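Local coordinates for protein GphF Dehydratase 1 (Archangium violaceum, PDB 6MBF) that probably catalyses dehydration of polyketide intermediates, together with olefin rearrangement, as a dehydratase domain of the gephyronic acid polyketide synthase, at residues R175-I180 against H249-T254; D204-C209 against R240-H245; Q208-L213 against A262-F267; A212-H217 against E222-L227. All blocks are in the same frame, centred on the assembly; numbering follows the deposited sequence.

Interaction 1 (R175-I180 against H249-T254); sequences RGREAI and HPPRST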
loop_
_atom_site.group_PDB
_atom_site.type_symbol
_atom_site.label_atom_id
_atom_site.label_comp_id
_atom_site.label_asym_id
_atom_site.label_seq_id
_atom_site.Cartn_x
_atom_site.Cartn_y
_atom_site.Cartn_z
ATOM N N ARG A 175 -21.036 -7.373 6.132
ATOM C CA ARG A 175 -22.328 -7.878 5.679
ATOM C C ARG A 175 -22.102 -8.509 4.317
ATOM O O ARG A 175 -21.726 -7.810 3.372
ATOM C CB ARG A 175 -23.366 -6.759 5.599
ATOM C CG ARG A 175 -24.611 -7.132 4.820
ATOM C CD ARG A 175 -25.690 -7.702 5.720
ATOM N NE ARG A 175 -26.200 -6.711 6.662
ATOM C CZ ARG A 175 -27.311 -6.863 7.375
ATOM N NH1 ARG A 175 -28.036 -7.965 7.246
ATOM N NH2 ARG A 175 -27.703 -5.913 8.215
ATOM N N GLY A 176 -22.296 -9.820 4.214
ATOM C CA GLY A 176 -21.870 -10.504 2.999
ATOM C C GLY A 176 -20.375 -10.331 2.768
ATOM O O GLY A 176 -19.558 -10.490 3.682
ATOM N N ARG A 177 -20.006 -10.002 1.531
ATOM C CA ARG A 177 -18.616 -9.764 1.158
ATOM C C ARG A 177 -18.238 -8.288 1.222
ATOM O O ARG A 177 -17.219 -7.893 0.637
ATOM C CB ARG A 177 -18.335 -10.294 -0.254
ATOM C CG ARG A 177 -18.516 -11.784 -0.444
ATOM C CD ARG A 177 -17.890 -12.227 -1.757
ATOM N NE ARG A 177 -18.535 -11.626 -2.918
ATOM C CZ ARG A 177 -19.627 -12.116 -3.501
ATOM N NH1 ARG A 177 -20.196 -13.226 -3.032
ATOM N NH2 ARG A 177 -20.146 -11.505 -4.557
ATOM N N GLU A 178 -19.032 -7.472 1.907
ATOM C CA GLU A 178 -18.757 -6.055 2.069
ATOM C C GLU A 178 -18.484 -5.728 3.528
ATOM O O GLU A 178 -18.903 -6.441 4.448
ATOM C CB GLU A 178 -19.926 -5.208 1.554
ATOM C CG GLU A 178 -20.200 -5.416 0.080
ATOM C CD GLU A 178 -21.184 -4.406 -0.495
ATOM O OE1 GLU A 178 -21.361 -3.325 0.113
ATOM O OE2 GLU A 178 -21.772 -4.700 -1.564
ATOM N N ALA A 179 -17.754 -4.633 3.735
ATOM C CA ALA A 179 -17.440 -4.204 5.087
ATOM C C ALA A 179 -17.226 -2.702 5.099
ATOM O O ALA A 179 -16.903 -2.090 4.080
ATOM C CB ALA A 179 -16.202 -4.916 5.640
ATOM N N ILE A 180 -17.406 -2.115 6.277
ATOM C CA ILE A 180 -16.981 -0.749 6.544
ATOM C C ILE A 180 -16.056 -0.778 7.749
ATOM O O ILE A 180 -16.387 -1.375 8.783
ATOM C CB ILE A 180 -18.165 0.200 6.777
ATOM C CG1 ILE A 180 -18.935 0.389 5.475
ATOM C CG2 ILE A 180 -17.668 1.544 7.302
ATOM C CD1 ILE A 180 -20.179 1.155 5.673
ATOM N N HIS A 249 -14.751 -9.436 -4.437
ATOM C CA HIS A 249 -15.350 -10.078 -5.589
ATOM C C HIS A 249 -15.749 -11.508 -5.224
ATOM O O HIS A 249 -15.230 -12.075 -4.261
ATOM C CB HIS A 249 -14.371 -10.073 -6.764
ATOM C CG HIS A 249 -14.117 -8.713 -7.335
ATOM N ND1 HIS A 249 -13.587 -8.524 -8.592
ATOM C CD2 HIS A 249 -14.328 -7.476 -6.824
ATOM C CE1 HIS A 249 -13.475 -7.230 -8.831
ATOM N NE2 HIS A 249 -13.918 -6.570 -7.776
ATOM N N PRO A 250 -16.675 -12.108 -5.969
ATOM C CA PRO A 250 -17.077 -13.489 -5.676
ATOM C C PRO A 250 -15.889 -14.429 -5.764
ATOM O O PRO A 250 -15.163 -14.436 -6.768
ATOM C CB PRO A 250 -18.125 -13.799 -6.761
ATOM C CG PRO A 250 -17.998 -12.719 -7.774
ATOM C CD PRO A 250 -17.477 -11.516 -7.051
ATOM N N PRO A 251 -15.645 -15.214 -4.722
ATOM C CA PRO A 251 -14.504 -16.133 -4.733
ATOM C C PRO A 251 -14.808 -17.370 -5.564
ATOM O O PRO A 251 -15.961 -17.727 -5.803
ATOM C CB PRO A 251 -14.319 -16.500 -3.255
ATOM C CG PRO A 251 -15.404 -15.778 -2.499
ATOM C CD PRO A 251 -16.428 -15.327 -3.486
ATOM N N ARG A 252 -13.740 -18.030 -6.006
ATOM C CA ARG A 252 -13.939 -19.234 -6.800
ATOM C C ARG A 252 -14.322 -20.424 -5.929
ATOM O O ARG A 252 -14.999 -21.340 -6.408
ATOM C CB ARG A 252 -12.685 -19.535 -7.630
ATOM C CG ARG A 252 -11.404 -19.713 -6.828
ATOM C CD ARG A 252 -11.160 -21.174 -6.442
ATOM N NE ARG A 252 -10.015 -21.337 -5.547
ATOM C CZ ARG A 252 -8.792 -21.676 -5.946
ATOM N NH1 ARG A 252 -8.547 -21.892 -7.232
ATOM N NH2 ARG A 252 -7.813 -21.803 -5.060
ATOM N N SER A 253 -13.923 -20.421 -4.656
ATOM C CA SER A 253 -14.181 -21.528 -3.744
ATOM C C SER A 253 -14.755 -21.002 -2.438
ATOM O O SER A 253 -14.361 -19.929 -1.964
ATOM C CB SER A 253 -12.901 -22.328 -3.468
ATOM O OG SER A 253 -13.129 -23.349 -2.510
ATOM N N THR A 254 -15.709 -21.748 -1.874
ATOM C CA THR A 254 -16.194 -21.480 -0.524
ATOM C C THR A 254 -15.331 -22.138 0.538
ATOM O O THR A 254 -15.575 -21.937 1.733
ATOM C CB THR A 254 -17.639 -21.969 -0.355
ATOM O OG1 THR A 254 -17.688 -23.388 -0.570
ATOM C CG2 THR A 254 -18.564 -21.274 -1.333
#
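R177 packs against P250 and P251 in a surface contact between the tip of a hairpin and the loop that follows strand 241-248. The evidence is one of shape rather than of directed bonds: 141 Å² is buried over both sides, all of it by R177 on one side and H249, P250 and P251 on the other. The R177 guanidinium lies flat over the backbone of the first proline, with P250 CA 3.5 Å above the guanidinium plane and over its centre. NH2 of R177 passes obliquely over the pyrrolidine ring, 3.7 Å from P250 CD. Farther back on the same side chain, the methylene carbon CD of R177 rests 3.8 Å from CD of P251.

The hairpin joins strands 169-175 and 178-184 at the edge region of the hotdog-fold sheet and turns through a type II' beta turn, R175 to E178. Both backbone bonds that close it are present: R175 N to E178 O at 2.9 Å and E178 N to R175 O at 3.1 Å. G176, at the first inner corner, has phi 59° and psi -134°, as this turn type requires. R177 occupies the second corner, and the bend in its chain at chi3 (-63°) turns the guanidinium over P250. Its NE is hydrogen-bonded to the L248 carbonyl, and the backbones of R177 and L248 are paired as well, so the arginine is held by the strand end just before the prolines. H249 turns its imidazole elsewhere, with NE2 bonded to D263 on strand 259-267.

Interaction 2 (D204-C209 against R240-H245); sequences DACFQC and REVRVH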
loop_
_atom_site.group_PDB
_atom_site.type_symbol
_atom_site.label_atom_id
_atom_site.label_comp_id
_atom_site.label_asym_id
_atom_site.label_seq_id
_atom_site.Cartn_x
_atom_site.Cartn_y
_atom_site.Cartn_z
ATOM N N ASP A 204 -2.400 0.265 4.288
ATOM C CA ASP A 204 -2.278 -1.121 4.742
ATOM C C ASP A 204 -3.410 -1.503 5.686
ATOM O O ASP A 204 -3.933 -2.621 5.608
ATOM C CB ASP A 204 -0.932 -1.355 5.427
ATOM C CG ASP A 204 -0.860 -2.716 6.093
ATOM O OD1 ASP A 204 -0.700 -3.725 5.375
ATOM O OD2 ASP A 204 -0.978 -2.768 7.337
ATOM N N ALA A 205 -3.792 -0.601 6.595
ATOM C CA ALA A 205 -4.913 -0.887 7.488
ATOM C C ALA A 205 -6.199 -1.140 6.700
ATOM O O ALA A 205 -6.971 -2.049 7.030
ATOM C CB ALA A 205 -5.101 0.266 8.478
ATOM N N CYS A 206 -6.432 -0.372 5.633
ATOM C CA CYS A 206 -7.601 -0.616 4.793
ATOM C C CYS A 206 -7.518 -1.981 4.118
ATOM O O CYS A 206 -8.511 -2.713 4.056
ATOM C CB CYS A 206 -7.744 0.495 3.749
ATOM S SG CYS A 206 -8.059 2.141 4.451
ATOM N N PHE A 207 -6.341 -2.344 3.610
ATOM C CA PHE A 207 -6.202 -3.660 2.999
ATOM C C PHE A 207 -6.357 -4.764 4.039
ATOM O O PHE A 207 -6.904 -5.829 3.732
ATOM C CB PHE A 207 -4.856 -3.773 2.275
ATOM C CG PHE A 207 -4.731 -2.898 1.036
ATOM C CD1 PHE A 207 -5.778 -2.084 0.602
ATOM C CD2 PHE A 207 -3.546 -2.887 0.316
ATOM C CE1 PHE A 207 -5.639 -1.277 -0.550
ATOM C CE2 PHE A 207 -3.402 -2.094 -0.822
ATOM C CZ PHE A 207 -4.440 -1.292 -1.255
ATOM N N GLN A 208 -5.932 -4.515 5.285
ATOM C CA GLN A 208 -6.112 -5.522 6.329
ATOM C C GLN A 208 -7.589 -5.742 6.665
ATOM O O GLN A 208 -7.957 -6.829 7.130
ATOM C CB GLN A 208 -5.316 -5.139 7.581
ATOM C CG GLN A 208 -3.794 -5.340 7.453
ATOM C CD GLN A 208 -3.149 -5.484 8.804
ATOM O OE1 GLN A 208 -3.593 -6.297 9.622
ATOM N NE2 GLN A 208 -2.115 -4.686 9.070
ATOM N N CYS A 209 -8.448 -4.738 6.445
ATOM C CA CYS A 209 -9.888 -4.961 6.542
ATOM C C CYS A 209 -10.340 -6.040 5.563
ATOM O O CYS A 209 -11.210 -6.860 5.888
ATOM C CB CYS A 209 -10.652 -3.661 6.287
ATOM S SG CYS A 209 -10.440 -2.386 7.555
ATOM N N ARG A 240 -5.099 11.169 7.945
ATOM C CA ARG A 240 -4.703 10.340 9.077
ATOM C C ARG A 240 -5.796 9.389 9.540
ATOM O O ARG A 240 -5.528 8.534 10.391
ATOM C CB ARG A 240 -4.291 11.214 10.279
ATOM C CG ARG A 240 -3.365 12.379 9.939
ATOM C CD ARG A 240 -2.810 13.027 11.210
ATOM N NE ARG A 240 -3.855 13.595 12.057
ATOM C CZ ARG A 240 -3.641 14.048 13.288
ATOM N NH1 ARG A 240 -2.422 13.985 13.811
ATOM N NH2 ARG A 240 -4.644 14.556 13.997
ATOM N N GLU A 241 -7.006 9.510 9.000
ATOM C CA GLU A 241 -8.163 8.829 9.560
ATOM C C GLU A 241 -9.229 8.756 8.483
ATOM O O GLU A 241 -9.550 9.778 7.863
ATOM C CB GLU A 241 -8.685 9.569 10.800
ATOM C CG GLU A 241 -9.829 8.861 11.513
ATOM C CD GLU A 241 -10.243 9.562 12.798
ATOM O OE1 GLU A 241 -9.762 10.690 13.055
ATOM O OE2 GLU A 241 -11.062 8.988 13.543
ATOM N N VAL A 242 -9.760 7.551 8.237
ATOM C CA VAL A 242 -10.802 7.358 7.236
ATOM C C VAL A 242 -11.799 6.316 7.720
ATOM O O VAL A 242 -11.522 5.517 8.620
ATOM C CB VAL A 242 -10.265 6.902 5.853
ATOM C CG1 VAL A 242 -9.361 7.963 5.216
ATOM C CG2 VAL A 242 -9.546 5.568 5.976
ATOM N N ARG A 243 -12.969 6.340 7.105
ATOM C CA ARG A 243 -13.841 5.181 7.055
ATOM C C ARG A 243 -13.716 4.586 5.663
ATOM O O ARG A 243 -13.707 5.312 4.666
ATOM C CB ARG A 243 -15.292 5.551 7.364
ATOM C CG ARG A 243 -15.497 6.026 8.801
ATOM C CD ARG A 243 -16.990 6.110 9.105
ATOM N NE ARG A 243 -17.252 6.501 10.490
ATOM C CZ ARG A 243 -17.388 7.758 10.906
ATOM N NH1 ARG A 243 -17.290 8.771 10.053
ATOM N NH2 ARG A 243 -17.621 8.004 12.188
ATOM N N VAL A 244 -13.576 3.271 5.589
ATOM C CA VAL A 244 -13.312 2.611 4.319
ATOM C C VAL A 244 -14.426 1.614 4.046
ATOM O O VAL A 244 -14.796 0.830 4.926
ATOM C CB VAL A 244 -11.935 1.921 4.303
ATOM C CG1 VAL A 244 -11.753 1.006 5.518
ATOM C CG2 VAL A 244 -11.749 1.164 2.993
ATOM N N HIS A 245 -14.979 1.669 2.841
ATOM C CA HIS A 245 -15.901 0.651 2.366
ATOM C C HIS A 245 -15.143 -0.282 1.430
ATOM O O HIS A 245 -14.416 0.180 0.546
ATOM C CB HIS A 245 -17.095 1.294 1.656
ATOM C CG HIS A 245 -18.054 0.305 1.085
ATOM N ND1 HIS A 245 -18.522 0.389 -0.208
ATOM C CD2 HIS A 245 -18.610 -0.810 1.616
ATOM C CE1 HIS A 245 -19.340 -0.622 -0.443
ATOM N NE2 HIS A 245 -19.406 -1.366 0.645
#
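C206 and V244 face each other where the long helix 200-214 of a hotdog fold packs on strand 241-248 of the sheet wrapped around it. The segment axes approach to 9.3 Å and run in roughly the same direction, 37° apart. From the helix, the C206 sulfur lies beside its own backbone N and anti to its carbonyl carbon (chi1 -64°), which directs it at the branch point of V244: SG is 3.9 Å from V244 CB and 4.0 Å from V244 CG1. The thiol therefore sits against the whole isopropyl group rather than one methyl. V244 holds CG1 between its backbone N and carbonyl carbon, where that methyl also meets the sulfur of C209, one helical turn on, at 4.2 Å. V242, two residues earlier on the same strand face, offers CG2 to C206 SG at 4.0 Å. All four residues are buried, and L264 and L266 of strand 259-267 close in beside V244.

On another side of the helix, D204 and Q208 match the DxxxQ pattern familiar from polyketide synthase dehydratases. Q208 NE2 donates to the syn side of D204 OD2, somewhat out of the carboxylate plane, over 2.8 Å, with a nearly straight N-H...O angle of 170°.

Interaction 3 (Q208-L213 against A262-F267); sequences QCVFAL and ADLRLF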
loop_
_atom_site.group_PDB
_atom_site.type_symbol
_atom_site.label_atom_id
_atom_site.label_comp_id
_atom_site.label_asym_id
_atom_site.label_seq_id
_atom_site.Cartn_x
_atom_site.Cartn_y
_atom_site.Cartn_z
ATOM N N GLN A 208 -5.932 -4.515 5.285
ATOM C CA GLN A 208 -6.112 -5.522 6.329
ATOM C C GLN A 208 -7.589 -5.742 6.665
ATOM O O GLN A 208 -7.957 -6.829 7.130
ATOM C CB GLN A 208 -5.316 -5.139 7.581
ATOM C CG GLN A 208 -3.794 -5.340 7.453
ATOM C CD GLN A 208 -3.149 -5.484 8.804
ATOM O OE1 GLN A 208 -3.593 -6.297 9.622
ATOM N NE2 GLN A 208 -2.115 -4.686 9.070
ATOM N N CYS A 209 -8.448 -4.738 6.445
ATOM C CA CYS A 209 -9.888 -4.961 6.542
ATOM C C CYS A 209 -10.340 -6.040 5.563
ATOM O O CYS A 209 -11.210 -6.860 5.888
ATOM C CB CYS A 209 -10.652 -3.661 6.287
ATOM S SG CYS A 209 -10.440 -2.386 7.555
ATOM N N VAL A 210 -9.761 -6.060 4.358
ATOM C CA VAL A 210 -10.077 -7.132 3.415
ATOM C C VAL A 210 -9.601 -8.466 3.969
ATOM O O VAL A 210 -10.322 -9.475 3.903
ATOM C CB VAL A 210 -9.465 -6.858 2.027
ATOM C CG1 VAL A 210 -9.938 -7.929 1.026
ATOM C CG2 VAL A 210 -9.810 -5.468 1.535
ATOM N N PHE A 211 -8.387 -8.488 4.535
ATOM C CA PHE A 211 -7.857 -9.710 5.144
ATOM C C PHE A 211 -8.790 -10.240 6.223
ATOM O O PHE A 211 -9.041 -11.451 6.302
ATOM C CB PHE A 211 -6.484 -9.446 5.766
ATOM C CG PHE A 211 -5.388 -9.129 4.782
ATOM C CD1 PHE A 211 -5.534 -9.356 3.422
ATOM C CD2 PHE A 211 -4.179 -8.637 5.249
ATOM C CE1 PHE A 211 -4.486 -9.077 2.548
ATOM C CE2 PHE A 211 -3.137 -8.350 4.379
ATOM C CZ PHE A 211 -3.296 -8.574 3.031
ATOM N N ALA A 212 -9.291 -9.346 7.080
ATOM C CA ALA A 212 -10.146 -9.765 8.186
ATOM C C ALA A 212 -11.419 -10.431 7.681
ATOM O O ALA A 212 -11.916 -11.376 8.301
ATOM C CB ALA A 212 -10.478 -8.563 9.076
ATOM N N LEU A 213 -11.963 -9.962 6.554
ATOM C CA LEU A 213 -13.133 -10.624 5.986
ATOM C C LEU A 213 -12.772 -11.995 5.425
ATOM O O LEU A 213 -13.452 -12.991 5.705
ATOM C CB LEU A 213 -13.767 -9.745 4.909
ATOM C CG LEU A 213 -15.026 -9.035 5.393
ATOM C CD1 LEU A 213 -14.663 -8.020 6.477
ATOM C CD2 LEU A 213 -15.738 -8.377 4.231
ATOM N N ALA A 262 -10.555 -7.240 -4.602
ATOM C CA ALA A 262 -11.395 -6.341 -3.825
ATOM C C ALA A 262 -11.322 -4.931 -4.394
ATOM O O ALA A 262 -10.303 -4.523 -4.963
ATOM C CB ALA A 262 -10.984 -6.324 -2.343
ATOM N N ASP A 263 -12.418 -4.195 -4.221
ATOM C CA ASP A 263 -12.488 -2.764 -4.472
ATOM C C ASP A 263 -12.669 -2.039 -3.142
ATOM O O ASP A 263 -13.287 -2.565 -2.213
ATOM C CB ASP A 263 -13.650 -2.423 -5.412
ATOM C CG ASP A 263 -13.636 -3.248 -6.675
ATOM O OD1 ASP A 263 -12.573 -3.311 -7.322
ATOM O OD2 ASP A 263 -14.688 -3.834 -7.017
ATOM N N LEU A 264 -12.119 -0.834 -3.041
ATOM C CA LEU A 264 -12.203 -0.081 -1.798
ATOM C C LEU A 264 -12.444 1.389 -2.090
ATOM O O LEU A 264 -12.019 1.915 -3.122
ATOM C CB LEU A 264 -10.930 -0.217 -0.944
ATOM C CG LEU A 264 -10.494 -1.611 -0.498
ATOM C CD1 LEU A 264 -9.596 -2.254 -1.531
ATOM C CD2 LEU A 264 -9.757 -1.498 0.837
ATOM N N ARG A 265 -13.150 2.044 -1.171
ATOM C CA ARG A 265 -13.393 3.479 -1.212
ATOM C C ARG A 265 -13.097 4.036 0.171
ATOM O O ARG A 265 -13.639 3.544 1.167
ATOM C CB ARG A 265 -14.840 3.787 -1.624
ATOM C CG ARG A 265 -15.233 3.209 -2.984
ATOM C CD ARG A 265 -14.388 3.818 -4.078
ATOM N NE ARG A 265 -14.844 3.477 -5.424
ATOM C CZ ARG A 265 -14.283 2.561 -6.210
ATOM N NH1 ARG A 265 -13.236 1.856 -5.793
ATOM N NH2 ARG A 265 -14.773 2.358 -7.428
ATOM N N LEU A 266 -12.218 5.033 0.232
ATOM C CA LEU A 266 -11.822 5.657 1.489
ATOM C C LEU A 266 -12.492 7.023 1.609
ATOM O O LEU A 266 -12.440 7.825 0.672
ATOM C CB LEU A 266 -10.297 5.810 1.566
ATOM C CG LEU A 266 -9.413 4.571 1.808
ATOM C CD1 LEU A 266 -9.557 3.518 0.718
ATOM C CD2 LEU A 266 -7.967 5.011 1.917
ATOM N N PHE A 267 -13.089 7.296 2.770
ATOM C CA PHE A 267 -13.797 8.546 3.023
ATOM C C PHE A 267 -13.229 9.225 4.259
ATOM O O PHE A 267 -12.827 8.555 5.215
ATOM C CB PHE A 267 -15.299 8.306 3.234
ATOM C CG PHE A 267 -15.976 7.647 2.071
ATOM C CD1 PHE A 267 -16.609 8.403 1.092
ATOM C CD2 PHE A 267 -15.976 6.265 1.957
ATOM C CE1 PHE A 267 -17.228 7.789 0.013
ATOM C CE2 PHE A 267 -16.591 5.649 0.885
ATOM C CZ PHE A 267 -17.218 6.407 -0.085
#
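Flat groups stay at the margins where V210 meets A262 and L264; the touching surfaces are methyls. A planar group on the strand, the R265 guanidinium, turns to the backbone instead. In one of its two deposited conformers, NH1 donates in the guanidinium plane to the carbonyl O of L264 over 2.9 Å, approaching from above the carbonyl plane. The same NH1 forms a salt bridge with D278 of strand 273-284; both bonds belong to this conformer and are therefore tentative. On the helix, the F211 ring is directed elsewhere and touches L282.

Both methyls of V210 carry the contact. With CB directed at the strand and CG1 anti to the backbone N (chi1 -174°), CG1 faces A262 and CG2 faces L264. CG1 of V210 comes to 3.9 Å from A262 CB, while CG2 of V210 comes to 4.0 Å from CD2 of L264 and also lies 4.1 Å from A262 CB. The small A262 side chain is thus touched by both branches. D263, between A262 and L264 in sequence, points its CB away from the helix, as expected for an extended strand. The interface is fully buried, and L246 and L248 of strand 241-248 extend it around V210. Such apolar contact between the long helix 200-214 and the concave face of a curved antiparallel sheet is the core packing of the hotdog fold.

Interaction 4 (A212-H217 against E222-L227); sequences ALIYAH and EPFVPL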
loop_
_atom_site.group_PDB
_atom_site.type_symbol
_atom_site.label_atom_id
_atom_site.label_comp_id
_atom_site.label_asym_id
_atom_site.label_seq_id
_atom_site.Cartn_x
_atom_site.Cartn_y
_atom_site.Cartn_z
ATOM N N ALA A 212 -9.291 -9.346 7.080
ATOM C CA ALA A 212 -10.146 -9.765 8.186
ATOM C C ALA A 212 -11.419 -10.431 7.681
ATOM O O ALA A 212 -11.916 -11.376 8.301
ATOM C CB ALA A 212 -10.478 -8.563 9.076
ATOM N N LEU A 213 -11.963 -9.962 6.554
ATOM C CA LEU A 213 -13.133 -10.624 5.986
ATOM C C LEU A 213 -12.772 -11.995 5.425
ATOM O O LEU A 213 -13.452 -12.991 5.705
ATOM C CB LEU A 213 -13.767 -9.745 4.909
ATOM C CG LEU A 213 -15.026 -9.035 5.393
ATOM C CD1 LEU A 213 -14.663 -8.020 6.477
ATOM C CD2 LEU A 213 -15.738 -8.377 4.231
ATOM N N ILE A 214 -11.691 -12.068 4.642
ATOM C CA ILE A 214 -11.256 -13.338 4.066
ATOM C C ILE A 214 -11.031 -14.381 5.159
ATOM O O ILE A 214 -11.544 -15.502 5.083
ATOM C CB ILE A 214 -9.983 -13.134 3.224
ATOM C CG1 ILE A 214 -10.287 -12.305 1.968
ATOM C CG2 ILE A 214 -9.365 -14.472 2.864
ATOM C CD1 ILE A 214 -9.040 -11.753 1.303
ATOM N N TYR A 215 -10.271 -14.022 6.197
ATOM C CA TYR A 215 -9.795 -15.000 7.173
ATOM C C TYR A 215 -10.885 -15.445 8.136
ATOM O O TYR A 215 -10.649 -16.355 8.943
ATOM C CB TYR A 215 -8.586 -14.440 7.930
ATOM C CG TYR A 215 -7.367 -14.292 7.040
ATOM C CD1 TYR A 215 -6.498 -13.215 7.179
ATOM C CD2 TYR A 215 -7.093 -15.233 6.052
ATOM C CE1 TYR A 215 -5.375 -13.090 6.360
ATOM C CE2 TYR A 215 -5.984 -15.109 5.229
ATOM C CZ TYR A 215 -5.133 -14.033 5.388
ATOM O OH TYR A 215 -4.035 -13.917 4.575
ATOM N N ALA A 216 -12.076 -14.852 8.051
ATOM C CA ALA A 216 -13.230 -15.436 8.719
ATOM C C ALA A 216 -13.588 -16.795 8.133
ATOM O O ALA A 216 -14.206 -17.612 8.824
ATOM C CB ALA A 216 -14.430 -14.494 8.631
ATOM N N HIS A 217 -13.186 -17.067 6.889
ATOM C CA HIS A 217 -13.612 -18.258 6.167
ATOM C C HIS A 217 -12.490 -19.199 5.758
ATOM O O HIS A 217 -12.785 -20.338 5.376
ATOM C CB HIS A 217 -14.383 -17.863 4.899
ATOM C CG HIS A 217 -15.475 -16.873 5.146
ATOM N ND1 HIS A 217 -16.690 -17.225 5.693
ATOM C CD2 HIS A 217 -15.532 -15.538 4.928
ATOM C CE1 HIS A 217 -17.450 -16.150 5.797
ATOM N NE2 HIS A 217 -16.771 -15.112 5.343
ATOM N N GLU A 222 -0.010 -19.318 4.732
ATOM C CA GLU A 222 0.244 -18.931 3.344
ATOM C C GLU A 222 -0.568 -17.674 3.042
ATOM O O GLU A 222 -1.483 -17.708 2.203
ATOM C CB GLU A 222 -0.128 -20.044 2.361
ATOM C CG GLU A 222 0.321 -21.435 2.758
ATOM C CD GLU A 222 -0.525 -22.510 2.100
ATOM O OE1 GLU A 222 -1.354 -23.142 2.796
ATOM O OE2 GLU A 222 -0.379 -22.704 0.875
ATOM N N PRO A 223 -0.257 -16.556 3.693
ATOM C CA PRO A 223 -1.202 -15.434 3.729
ATOM C C PRO A 223 -1.287 -14.700 2.401
ATOM O O PRO A 223 -0.350 -14.694 1.598
ATOM C CB PRO A 223 -0.621 -14.531 4.819
ATOM C CG PRO A 223 0.848 -14.783 4.737
ATOM C CD PRO A 223 0.983 -16.251 4.431
ATOM N N PHE A 224 -2.439 -14.068 2.185
ATOM C CA PHE A 224 -2.653 -13.295 0.972
ATOM C C PHE A 224 -1.751 -12.067 0.940
ATOM O O PHE A 224 -1.563 -11.386 1.953
ATOM C CB PHE A 224 -4.118 -12.873 0.865
ATOM C CG PHE A 224 -5.049 -14.021 0.598
ATOM C CD1 PHE A 224 -5.258 -14.476 -0.701
ATOM C CD2 PHE A 224 -5.690 -14.667 1.641
ATOM C CE1 PHE A 224 -6.103 -15.551 -0.947
ATOM C CE2 PHE A 224 -6.535 -15.742 1.397
ATOM C CZ PHE A 224 -6.740 -16.182 0.110
ATOM N N VAL A 225 -1.206 -11.791 -0.240
ATOM C CA VAL A 225 -0.314 -10.662 -0.483
ATOM C C VAL A 225 -0.835 -9.879 -1.684
ATOM O O VAL A 225 -1.239 -10.491 -2.683
ATOM C CB VAL A 225 1.124 -11.155 -0.716
ATOM C CG1 VAL A 225 2.011 -10.031 -1.198
ATOM C CG2 VAL A 225 1.674 -11.767 0.567
ATOM N N PRO A 226 -0.854 -8.545 -1.647
ATOM C CA PRO A 226 -1.233 -7.780 -2.847
ATOM C C PRO A 226 -0.204 -7.987 -3.949
ATOM O O PRO A 226 0.994 -7.761 -3.745
ATOM C CB PRO A 226 -1.253 -6.326 -2.359
ATOM C CG PRO A 226 -1.311 -6.405 -0.867
ATOM C CD PRO A 226 -0.629 -7.676 -0.480
ATOM N N LEU A 227 -0.672 -8.451 -5.107
ATOM C CA LEU A 227 0.184 -8.627 -6.272
ATOM C C LEU A 227 -0.118 -7.646 -7.387
ATOM O O LEU A 227 0.704 -7.496 -8.295
ATOM C CB LEU A 227 0.063 -10.053 -6.832
ATOM C CG LEU A 227 0.780 -11.148 -6.037
ATOM C CD1 LEU A 227 1.017 -12.376 -6.910
ATOM C CD2 LEU A 227 2.090 -10.626 -5.453
HETATM O O HOH W 1 -2.738 -11.639 4.563
#
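P223 leads into strand 224-234 and is met first by the phenol oxygen of Y215, whose OH lies 3.3 Å from P223 CA and close to its CB. At F224 the contact becomes directional. The backbone N of F224 donates to Y215 OH over 2.9 Å, with an N-H...O angle of 158°. A water in the plane of the Y215 ring, at its edge, lies 2.6 Å from Y215 OH and donates to F224 O over 2.9 Å, so both polar backbone atoms of F224 are served from the tyrosine side.

In the F224 side chain CG lies beside the backbone N (chi1 -69°), placing the ring against Y215 and I214. The ring lies obliquely to that of Y215, centroids 5.9 Å apart and planes at 36°, with Y215 CE2 at its edge. CE2 of F224 presses on the I214 methyl CG2 at 3.4 Å, a tight approach. H260 adds an edge-to-face ring contact to F224. V225 then points its CB away, and its backbone pairs with K283 of strand 273-284, as P223 does with A285. The arrangement joins the end of a long hotdog helix to the start of the next sheet strand, across the short connection between them.

Interactions 2, 3 and 4 follow one another along helix 200-214, sharing residues where 2 passes into 3 and 3 into 4; centres 2 and 3 are about 6 Å apart, centres 3 and 4 about 11 Å. The strands of interactions 2 and 3 are sheet neighbours, paired by F267 N to R243 O and R265 N to H245 O, both 2.8 Å. Interaction 1 lies at the surface end of this sheet and reaches the core through A179 CB, 3.6 Å from L213 CD1. Because D204 and Q208 fit the family's DxxxQ pattern, interaction 2 probably lies beside the active site. A bound magnesium ion lies about 9 Å from the F224 side chain and about 13 Å from that of C206.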